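Local coordinates for protein cytosolic phospholipase A2 delta (Homo sapiens, PDB 5IZ5) that hydrolyses glycerophospholipids at the sn-2 position in a calcium-dependent manner, preferring linoleic acid there, at residues V118-F128 and E137-E145. The protein carries 3 engineered substitutions. Residues are numbered along the deposited sequence; the frame is centred on the assembly and turned at random.
Sequences VLPGKLLRKTF and ELDVEFLME
Phe128 and Phe142 both set CG anti to their own carbonyl carbon, with chi1 at -66° and -60°, and their rings meet on one face of the sheet. The meeting is edge to edge: Phe128 CZ lies 4.0 Å from Phe142 CE2. Val140 CG2 also sits in the plane of the Phe128 ring, at its edge. Lys126 CB does the same for the Phe142 ring. The lysine chain then bends at chi2 (-90°), and its NZ leads off to a salt bridge with Glu117.

The two strands, 124-128 and 137-145, form an antiparallel beta hairpin of the N-terminal C2 domain, a beta-sandwich. Paired backbone bonds join Leu124 to Phe142, Lys126 to Val140 and Phe128 to Leu138. The aromatic face looks into the sandwich, where Tyr113 meets both rings. With alanine at Phe128, a gap beside Val140 would probably open and the Phe142 ring edge would lose its neighbour.

The other face is polar. Thr127 OG1 donates to Asp139 OD1 at 2.7 Å, coming from above the carboxylate plane. Arg36 on strand 21-36 holds Asp139 OD2 and also Glu137 OE1. Arg125 lies alongside Glu141, and its NE reaches Glu141 OE1 at 3.2 Å in a salt bridge. Leu123 CD2 rests over one face of the guanidinium, toward its rim.

Before strand 124-128, a type II turn from Leu119 to Lys122 brings Gly121 N to Met144 O at 2.9 Å. A water links Leu119 O to Met144 N. Just ahead of the turn, Val118 CG1 packs on Met144 CE at 3.7 Å.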
ATOM      1  N   VAL B 118      23.820 -13.596 -20.147  1.00 78.80           N
ATOM      2  CA  VAL B 118      24.268 -13.558 -21.542  1.00 79.12           C
ATOM      3  C   VAL B 118      25.093 -12.284 -21.797  1.00 80.33           C
ATOM      4  O   VAL B 118      24.602 -11.160 -21.694  1.00 79.31           O
ATOM      5  CB  VAL B 118      23.118 -13.784 -22.571  1.00 79.50           C
ATOM      6  CG1 VAL B 118      21.896 -12.934 -22.282  1.00 80.91           C
ATOM      7  CG2 VAL B 118      23.601 -13.562 -23.999  1.00 79.77           C
ATOM      8  N   LEU B 119      26.372 -12.487 -22.101  1.00 82.75           N
ATOM      9  CA  LEU B 119      27.309 -11.390 -22.326  1.00 82.40           C
ATOM     10  C   LEU B 119      27.407 -11.072 -23.817  1.00 80.65           C
ATOM     11  O   LEU B 119      27.393 -11.984 -24.647  1.00 77.60           O
ATOM     12  CB  LEU B 119      28.681 -11.753 -21.760  1.00 83.06           C
ATOM     13  CG  LEU B 119      28.700 -12.006 -20.246  1.00 85.24           C
ATOM     14  CD1 LEU B 119      30.024 -12.619 -19.816  1.00 83.65           C
ATOM     15  CD2 LEU B 119      28.420 -10.722 -19.474  1.00 86.25           C
ATOM     16  N   PRO B 120      27.499  -9.775 -24.165  1.00 80.18           N
ATOM     17  CA  PRO B 120      27.498  -9.376 -25.576  1.00 82.68           C
ATOM     18  C   PRO B 120      28.640 -10.004 -26.372  1.00 83.96           C
ATOM     19  O   PRO B 120      29.761 -10.090 -25.877  1.00 81.31           O
ATOM     20  CB  PRO B 120      27.622  -7.844 -25.526  1.00 82.21           C
ATOM     21  CG  PRO B 120      28.053  -7.509 -24.140  1.00 81.88           C
ATOM     22  CD  PRO B 120      27.577  -8.617 -23.257  1.00 80.75           C
ATOM     23  N   GLY B 121      28.331 -10.481 -27.579  1.00 87.28           N
ATOM     24  CA  GLY B 121      29.323 -11.108 -28.450  1.00 87.55           C
ATOM     25  C   GLY B 121      29.446 -12.616 -28.300  1.00 88.84           C
ATOM     26  O   GLY B 121      29.654 -13.315 -29.287  1.00 89.73           O
ATOM     27  N   LYS B 122      29.322 -13.120 -27.072  1.00 91.51           N
ATOM     28  CA  LYS B 122      29.506 -14.548 -26.790  1.00 93.40           C
ATOM     29  C   LYS B 122      28.203 -15.332 -26.867  1.00 93.55           C
ATOM     30  O   LYS B 122      27.350 -15.190 -25.990  1.00 93.61           O
ATOM     31  CB  LYS B 122      30.062 -14.740 -25.375  1.00 96.25           C
ATOM     32  CG  LYS B 122      31.496 -14.289 -25.142  1.00 98.97           C
ATOM     33  CD  LYS B 122      31.905 -14.607 -23.706  1.00100.77           C
ATOM     34  CE  LYS B 122      33.039 -13.720 -23.198  1.00101.03           C
ATOM     35  NZ  LYS B 122      33.696 -14.341 -22.016  1.00101.08           N
ATOM     36  N   LEU B 123      28.069 -16.189 -27.880  1.00 93.70           N
ATOM     37  CA  LEU B 123      26.922 -17.088 -27.973  1.00 94.80           C
ATOM     38  C   LEU B 123      26.868 -17.981 -26.740  1.00 94.29           C
ATOM     39  O   LEU B 123      27.863 -18.614 -26.384  1.00 94.57           O
ATOM     40  CB  LEU B 123      27.005 -17.969 -29.225  1.00 97.42           C
ATOM     41  CG  LEU B 123      25.811 -18.915 -29.437  1.00 99.97           C
ATOM     42  CD1 LEU B 123      24.747 -18.266 -30.314  1.00100.39           C
ATOM     43  CD2 LEU B 123      26.238 -20.249 -30.031  1.00100.27           C
ATOM     44  N   LEU B 124      25.706 -18.035 -26.099  1.00 92.58           N
ATOM     45  CA  LEU B 124      25.515 -18.874 -24.927  1.00 91.60           C
ATOM     46  C   LEU B 124      24.525 -19.989 -25.257  1.00 91.81           C
ATOM     47  O   LEU B 124      23.378 -19.721 -25.621  1.00 90.92           O
ATOM     48  CB  LEU B 124      25.016 -18.029 -23.753  1.00 91.71           C
ATOM     49  CG  LEU B 124      24.965 -18.700 -22.377  1.00 93.06           C
ATOM     50  CD1 LEU B 124      26.354 -19.099 -21.898  1.00 92.23           C
ATOM     51  CD2 LEU B 124      24.307 -17.766 -21.372  1.00 94.67           C
ATOM     52  N   ARG B 125      24.985 -21.234 -25.157  1.00 91.94           N
ATOM     53  CA  ARG B 125      24.126 -22.404 -25.340  1.00 91.58           C
ATOM     54  C   ARG B 125      23.633 -22.889 -23.991  1.00 88.79           C
ATOM     55  O   ARG B 125      24.417 -23.052 -23.057  1.00 87.18           O
ATOM     56  CB  ARG B 125      24.857 -23.519 -26.095  1.00 94.46           C
ATOM     57  CG  ARG B 125      24.756 -23.375 -27.605  1.00 96.83           C
ATOM     58  CD  ARG B 125      25.765 -24.231 -28.341  1.00 97.96           C
ATOM     59  NE  ARG B 125      25.842 -23.846 -29.755  1.00101.07           N
ATOM     60  CZ  ARG B 125      26.941 -23.899 -30.505  1.00102.59           C
ATOM     61  NH1 ARG B 125      28.100 -24.300 -29.990  1.00103.23           N
ATOM     62  NH2 ARG B 125      26.887 -23.530 -31.783  1.00102.20           N
ATOM     63  N   LYS B 126      22.322 -23.100 -23.897  1.00 87.74           N
ATOM     64  CA  LYS B 126      21.677 -23.456 -22.643  1.00 86.84           C
ATOM     65  C   LYS B 126      20.775 -24.678 -22.819  1.00 86.30           C
ATOM     66  O   LYS B 126      20.047 -24.789 -23.806  1.00 86.11           O
ATOM     67  CB  LYS B 126      20.864 -22.262 -22.128  1.00 87.78           C
ATOM     68  CG  LYS B 126      21.641 -21.323 -21.212  1.00 87.21           C
ATOM     69  CD  LYS B 126      21.497 -21.756 -19.763  1.00 87.05           C
ATOM     70  CE  LYS B 126      22.557 -21.129 -18.882  1.00 88.30           C
ATOM     71  NZ  LYS B 126      22.198 -21.230 -17.442  1.00 89.19           N
ATOM     72  N   THR B 127      20.857 -25.603 -21.864  1.00 85.20           N
ATOM     73  CA  THR B 127      19.905 -26.699 -21.748  1.00 85.14           C
ATOM     74  C   THR B 127      19.207 -26.537 -20.406  1.00 85.47           C
ATOM     75  O   THR B 127      19.840 -26.652 -19.358  1.00 86.82           O
ATOM     76  CB  THR B 127      20.594 -28.077 -21.832  1.00 84.96           C
ATOM     77  OG1 THR B 127      21.150 -28.248 -23.139  1.00 84.58           O
ATOM     78  CG2 THR B 127      19.600 -29.219 -21.564  1.00 85.54           C
ATOM     79  N   PHE B 128      17.907 -26.260 -20.445  1.00 84.72           N
ATOM     80  CA  PHE B 128      17.133 -26.017 -19.231  1.00 84.69           C
ATOM     81  C   PHE B 128      16.462 -27.303 -18.758  1.00 84.45           C
ATOM     82  O   PHE B 128      15.866 -28.016 -19.568  1.00 85.51           O
ATOM     83  CB  PHE B 128      16.077 -24.945 -19.491  1.00 84.16           C
ATOM     84  CG  PHE B 128      16.647 -23.579 -19.786  1.00 81.99           C
ATOM     85  CD1 PHE B 128      17.214 -22.821 -18.773  1.00 80.63           C
ATOM     86  CD2 PHE B 128      16.594 -23.042 -21.067  1.00 80.61           C
ATOM     87  CE1 PHE B 128      17.733 -21.560 -19.030  1.00 80.63           C
ATOM     88  CE2 PHE B 128      17.111 -21.780 -21.333  1.00 81.54           C
ATOM     89  CZ  PHE B 128      17.681 -21.037 -20.313  1.00 80.74           C
ATOM     90  N   GLU B 137      13.829 -31.581 -20.952  1.00 94.08           N
ATOM     91  CA  GLU B 137      14.903 -30.630 -21.293  1.00 93.42           C
ATOM     92  C   GLU B 137      14.556 -29.739 -22.479  1.00 91.56           C
ATOM     93  O   GLU B 137      13.914 -30.193 -23.423  1.00 90.99           O
ATOM     94  CB  GLU B 137      16.208 -31.370 -21.601  1.00 94.82           C
ATOM     95  CG  GLU B 137      16.752 -32.172 -20.432  1.00 96.80           C
ATOM     96  CD  GLU B 137      18.106 -32.803 -20.706  1.00 96.76           C
ATOM     97  OE1 GLU B 137      18.635 -32.673 -21.834  1.00 96.62           O
ATOM     98  OE2 GLU B 137      18.649 -33.436 -19.780  1.00 95.69           O
ATOM     99  N   LEU B 138      15.007 -28.482 -22.423  1.00 90.00           N
ATOM    100  CA  LEU B 138      14.807 -27.504 -23.497  1.00 89.25           C
ATOM    101  C   LEU B 138      16.155 -26.905 -23.914  1.00 90.08           C
ATOM    102  O   LEU B 138      16.857 -26.314 -23.089  1.00 89.00           O
ATOM    103  CB  LEU B 138      13.885 -26.374 -23.016  1.00 88.48           C
ATOM    104  CG  LEU B 138      13.061 -25.534 -24.013  1.00 87.16           C
ATOM    105  CD1 LEU B 138      12.904 -24.106 -23.504  1.00 87.06           C
ATOM    106  CD2 LEU B 138      13.623 -25.508 -25.425  1.00 86.14           C
ATOM    107  N   ASP B 139      16.510 -27.048 -25.191  1.00 91.25           N
ATOM    108  CA  ASP B 139      17.743 -26.454 -25.726  1.00 90.88           C
ATOM    109  C   ASP B 139      17.469 -25.110 -26.383  1.00 88.87           C
ATOM    110  O   ASP B 139      16.630 -25.008 -27.280  1.00 87.33           O
ATOM    111  CB  ASP B 139      18.403 -27.378 -26.750  1.00 92.68           C
ATOM    112  CG  ASP B 139      19.072 -28.577 -26.114  1.00 93.86           C
ATOM    113  OD1 ASP B 139      19.157 -28.645 -24.866  1.00 93.28           O
ATOM    114  OD2 ASP B 139      19.516 -29.457 -26.878  1.00 96.82           O
ATOM    115  N   VAL B 140      18.191 -24.088 -25.932  1.00 88.03           N
ATOM    116  CA  VAL B 140      18.053 -22.731 -26.453  1.00 85.70           C
ATOM    117  C   VAL B 140      19.439 -22.122 -26.624  1.00 83.57           C
ATOM    118  O   VAL B 140      20.363 -22.460 -25.880  1.00 84.61           O
ATOM    119  CB  VAL B 140      17.242 -21.841 -25.483  1.00 85.32           C
ATOM    120  CG1 VAL B 140      16.950 -20.479 -26.104  1.00 85.49           C
ATOM    121  CG2 VAL B 140      15.942 -22.527 -25.082  1.00 85.01           C
ATOM    122  N   GLU B 141      19.583 -21.226 -27.597  1.00 83.46           N
ATOM    123  CA  GLU B 141      20.806 -20.421 -27.707  1.00 84.95           C
ATOM    124  C   GLU B 141      20.525 -18.929 -27.728  1.00 82.71           C
ATOM    125  O   GLU B 141      19.550 -18.471 -28.332  1.00 81.87           O
ATOM    126  CB  GLU B 141      21.716 -20.847 -28.859  1.00 87.61           C
ATOM    127  CG  GLU B 141      21.076 -21.557 -30.035  1.00 90.13           C
ATOM    128  CD  GLU B 141      22.106 -22.094 -31.017  1.00 91.27           C
ATOM    129  OE1 GLU B 141      23.310 -22.125 -30.682  1.00 88.21           O
ATOM    130  OE2 GLU B 141      21.711 -22.487 -32.134  1.00 92.71           O
ATOM    131  N   PHE B 142      21.402 -18.185 -27.053  1.00 81.21           N
ATOM    132  CA  PHE B 142      21.258 -16.747 -26.884  1.00 81.36           C
ATOM    133  C   PHE B 142      22.437 -16.011 -27.498  1.00 80.28           C
ATOM    134  O   PHE B 142      23.588 -16.372 -27.259  1.00 79.89           O
ATOM    135  CB  PHE B 142      21.204 -16.396 -25.395  1.00 80.49           C
ATOM    136  CG  PHE B 142      20.063 -17.032 -24.664  1.00 79.79           C
ATOM    137  CD1 PHE B 142      18.832 -16.400 -24.606  1.00 79.88           C
ATOM    138  CD2 PHE B 142      20.221 -18.260 -24.030  1.00 78.54           C
ATOM    139  CE1 PHE B 142      17.779 -16.987 -23.925  1.00 79.98           C
ATOM    140  CE2 PHE B 142      19.172 -18.853 -23.350  1.00 78.66           C
ATOM    141  CZ  PHE B 142      17.948 -18.215 -23.297  1.00 79.36           C
ATOM    142  N   LEU B 143      22.151 -14.974 -28.279  1.00 79.66           N
ATOM    143  CA  LEU B 143      23.197 -14.080 -28.758  1.00 80.33           C
ATOM    144  C   LEU B 143      22.796 -12.635 -28.533  1.00 79.32           C
ATOM    145  O   LEU B 143      21.758 -12.177 -29.020  1.00 78.04           O
ATOM    146  CB  LEU B 143      23.502 -14.303 -30.239  1.00 82.28           C
ATOM    147  CG  LEU B 143      24.670 -13.446 -30.758  1.00 83.70           C
ATOM    148  CD1 LEU B 143      26.021 -13.975 -30.284  1.00 83.57           C
ATOM    149  CD2 LEU B 143      24.637 -13.329 -32.277  1.00 83.08           C
ATOM    150  N   MET B 144      23.643 -11.926 -27.796  1.00 79.69           N
ATOM    151  CA  MET B 144      23.443 -10.522 -27.518  1.00 83.19           C
ATOM    152  C   MET B 144      24.395  -9.714 -28.382  1.00 83.25           C
ATOM    153  O   MET B 144      25.604  -9.955 -28.377  1.00 85.33           O
ATOM    154  CB  MET B 144      23.719 -10.253 -26.047  1.00 86.38           C
ATOM    155  CG  MET B 144      23.317  -8.860 -25.594  1.00 89.23           C
ATOM    156  SD  MET B 144      21.550  -8.736 -25.251  1.00 93.89           S
ATOM    157  CE  MET B 144      21.427  -9.572 -23.662  1.00 91.98           C
ATOM    158  N   GLU B 145      23.842  -8.751 -29.115  1.00 82.52           N
ATOM    159  CA  GLU B 145      24.611  -7.939 -30.032  1.00 81.74           C
ATOM    160  C   GLU B 145      24.317  -6.470 -29.862  1.00 82.77           C
ATOM    161  O   GLU B 145      23.203  -6.097 -29.498  1.00 84.25           O
ATOM    162  CB  GLU B 145      24.267  -8.313 -31.459  1.00 81.65           C
ATOM    163  CG  GLU B 145      24.876  -9.613 -31.933  1.00 83.12           C
ATOM    164  CD  GLU B 145      24.665  -9.846 -33.418  1.00 83.94           C
ATOM    165  OE1 GLU B 145      23.643  -9.383 -33.966  1.00 81.57           O
ATOM    166  OE2 GLU B 145      25.531 -10.491 -34.044  1.00 86.46           O
TER
HETATM  167  O   HOH W   1      25.828 -12.940 -26.870  1.00 63.93           O